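Local coordinates for MdbA protein (Corynebacterium matruchotii ATCC 14266, PDB 6BO0), which probably catalyses thiol-disulfide exchange as a DsbA-like oxidoreductase of the thioredoxin superfamily and probably forms disulfide bonds in exported proteins, at residues Tyr98-Asp103 / Lys147-Gly152. Numbering follows the deposited sequence.
Sequences YTIAKD and KKIADG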
loop_
_atom_site.group_PDB
_atom_site.type_symbol
_atom_site.label_atom_id
_atom_site.label_comp_id
_atom_site.label_asym_id
_atom_site.label_seq_id
_atom_site.Cartn_x
_atom_site.Cartn_y
_atom_site.Cartn_z
ATOM N N TYR A 98 2.662 1.585 6.326
ATOM C CA TYR A 98 1.730 2.482 7.006
ATOM C C TYR A 98 2.456 3.616 7.697
ATOM O O TYR A 98 2.007 4.762 7.695
ATOM C CB TYR A 98 0.882 1.691 8.011
ATOM C CG TYR A 98 -0.024 2.531 8.851
ATOM C CD1 TYR A 98 -1.231 2.994 8.357
ATOM C CD2 TYR A 98 0.339 2.886 10.148
ATOM C CE1 TYR A 98 -2.051 3.808 9.120
ATOM C CE2 TYR A 98 -0.474 3.692 10.910
ATOM C CZ TYR A 98 -1.678 4.143 10.387
ATOM O OH TYR A 98 -2.494 4.934 11.166
ATOM N N THR A 99 3.584 3.297 8.302
ATOM C CA THR A 99 4.405 4.292 8.990
ATOM C C THR A 99 4.861 5.371 8.008
ATOM O O THR A 99 4.814 6.579 8.300
ATOM C CB THR A 99 5.630 3.626 9.643
ATOM O OG1 THR A 99 5.205 2.606 10.543
ATOM C CG2 THR A 99 6.473 4.627 10.403
ATOM N N ILE A 100 5.292 4.928 6.821
ATOM C CA ILE A 100 5.690 5.874 5.783
ATOM C C ILE A 100 4.472 6.692 5.303
ATOM O O ILE A 100 4.559 7.908 5.126
ATOM C CB ILE A 100 6.370 5.139 4.615
ATOM C CG1 ILE A 100 7.621 4.406 5.096
ATOM C CG2 ILE A 100 6.692 6.053 3.480
ATOM C CD1 ILE A 100 8.207 3.446 4.091
ATOM N N ALA A 101 3.346 6.021 5.102
ATOM C CA ALA A 101 2.137 6.719 4.666
ATOM C C ALA A 101 1.736 7.811 5.637
ATOM O O ALA A 101 1.283 8.877 5.208
ATOM C CB ALA A 101 0.987 5.747 4.501
ATOM N N LYS A 102 1.833 7.520 6.926
ATOM C CA LYS A 102 1.357 8.438 7.944
ATOM C C LYS A 102 2.340 9.586 8.198
ATOM O O LYS A 102 1.922 10.736 8.388
ATOM C CB LYS A 102 1.086 7.679 9.249
ATOM C CG LYS A 102 0.338 8.516 10.282
ATOM C CD LYS A 102 0.009 7.735 11.534
ATOM C CE LYS A 102 -0.803 8.624 12.442
ATOM N NZ LYS A 102 -1.292 7.990 13.675
ATOM N N ASP A 103 3.646 9.281 8.205
ATOM C CA ASP A 103 4.675 10.247 8.647
ATOM C C ASP A 103 5.572 10.795 7.582
ATOM O O ASP A 103 6.379 11.694 7.864
ATOM C CB ASP A 103 5.678 9.600 9.585
ATOM C CG ASP A 103 5.150 9.342 10.917
ATOM O OD1 ASP A 103 3.939 9.419 11.165
ATOM O OD2 ASP A 103 6.006 9.038 11.790
ATOM N N LYS A 147 13.343 5.140 12.219
ATOM C CA LYS A 147 13.305 4.717 13.619
ATOM C C LYS A 147 11.940 4.108 13.988
ATOM O O LYS A 147 11.876 3.071 14.641
ATOM C CB LYS A 147 13.622 5.908 14.514
ATOM C CG LYS A 147 13.674 5.573 15.994
ATOM C CD LYS A 147 13.643 6.813 16.861
ATOM C CE LYS A 147 14.907 7.594 16.714
ATOM N NZ LYS A 147 14.858 8.749 17.641
ATOM N N LYS A 148 10.848 4.778 13.595
ATOM C CA LYS A 148 9.533 4.299 13.975
ATOM C C LYS A 148 9.242 2.943 13.346
ATOM O O LYS A 148 8.548 2.115 13.946
ATOM C CB LYS A 148 8.461 5.278 13.572
ATOM C CG LYS A 148 8.402 6.493 14.489
ATOM C CD LYS A 148 7.188 7.319 14.122
ATOM C CE LYS A 148 7.138 8.633 14.836
ATOM N NZ LYS A 148 5.809 9.226 14.571
ATOM N N ILE A 149 9.705 2.713 12.107
ATOM C CA ILE A 149 9.531 1.382 11.504
ATOM C C ILE A 149 10.259 0.326 12.340
ATOM O O ILE A 149 9.688 -0.694 12.746
ATOM C CB ILE A 149 10.028 1.350 10.050
ATOM C CG1 ILE A 149 9.178 2.275 9.162
ATOM C CG2 ILE A 149 9.983 -0.092 9.525
ATOM C CD1 ILE A 149 9.728 2.489 7.778
ATOM N N ALA A 150 11.534 0.562 12.616
ATOM C CA ALA A 150 12.325 -0.429 13.351
ATOM C C ALA A 150 11.726 -0.712 14.722
ATOM O O ALA A 150 11.754 -1.841 15.190
ATOM C CB ALA A 150 13.771 0.051 13.499
ATOM N N ASP A 151 11.203 0.335 15.360
ATOM C CA ASP A 151 10.659 0.227 16.703
ATOM C C ASP A 151 9.239 -0.358 16.741
ATOM O O ASP A 151 8.704 -0.656 17.810
ATOM C CB ASP A 151 10.607 1.599 17.374
ATOM C CG ASP A 151 11.947 2.210 17.590
ATOM O OD1 ASP A 151 12.993 1.556 17.379
ATOM O OD2 ASP A 151 11.960 3.380 18.038
ATOM N N GLY A 152 8.599 -0.509 15.591
ATOM C CA GLY A 152 7.215 -0.948 15.583
ATOM C C GLY A 152 6.267 -0.005 16.288
ATOM O O GLY A 152 5.270 -0.413 16.867
HETATM O O HOH W 1 5.897 1.611 13.103
#
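Lys148 and Asp103 form a salt bridge between helices 89-103 and 143-151, with NZ of Lys148 2.8 Å from OD2 of Asp103. The ammonium meets OD2 on its syn side, 17° out of the carboxylate plane. Beyond CG the lysine chain runs fully extended, which carries NZ across to the carboxylate; the two side chains cross at about a right angle. Tyr154, in the loop after helix 143-151, ties the pair together: its OH is hydrogen-bonded both to OD1 of Asp103 and to NZ of Lys148. On the far side of Thr99 from the ion pair, a water donates to OG1 of Thr99 and to O of Lys148, each at 2.8 Å, linking a side chain of one helix to the backbone of the other. The same OG1 is hydrogen-bonded to O of Thr95, one turn back. With CG2 anti to the backbone N (chi1 -57° for OG1), Thr99 turns its methyl to the other helix, where CG2 lies 3.8 Å from both CB of Lys148 and CG1 of Ile149. Beside it, CD1 of Ile149 reaches CG1 of Ile100 at 3.9 Å. Both isoleucines continue into apolar surroundings: Ile100 touches Val108, Tyr109 and Phe112 of helix 106-118, and both touch Ala136 of helix 129-138. The two segments run roughly antiparallel, at 146°, with 9.9 Å between their axes, within the helical region inserted in the thioredoxin fold of DsbA-like proteins. Chemically, the contact combines a partly exposed ion pair and a water bridge with a buried aliphatic patch; the shared tyrosine hydroxyl probably restricts rotation of the carboxylate and steadies the lysine end.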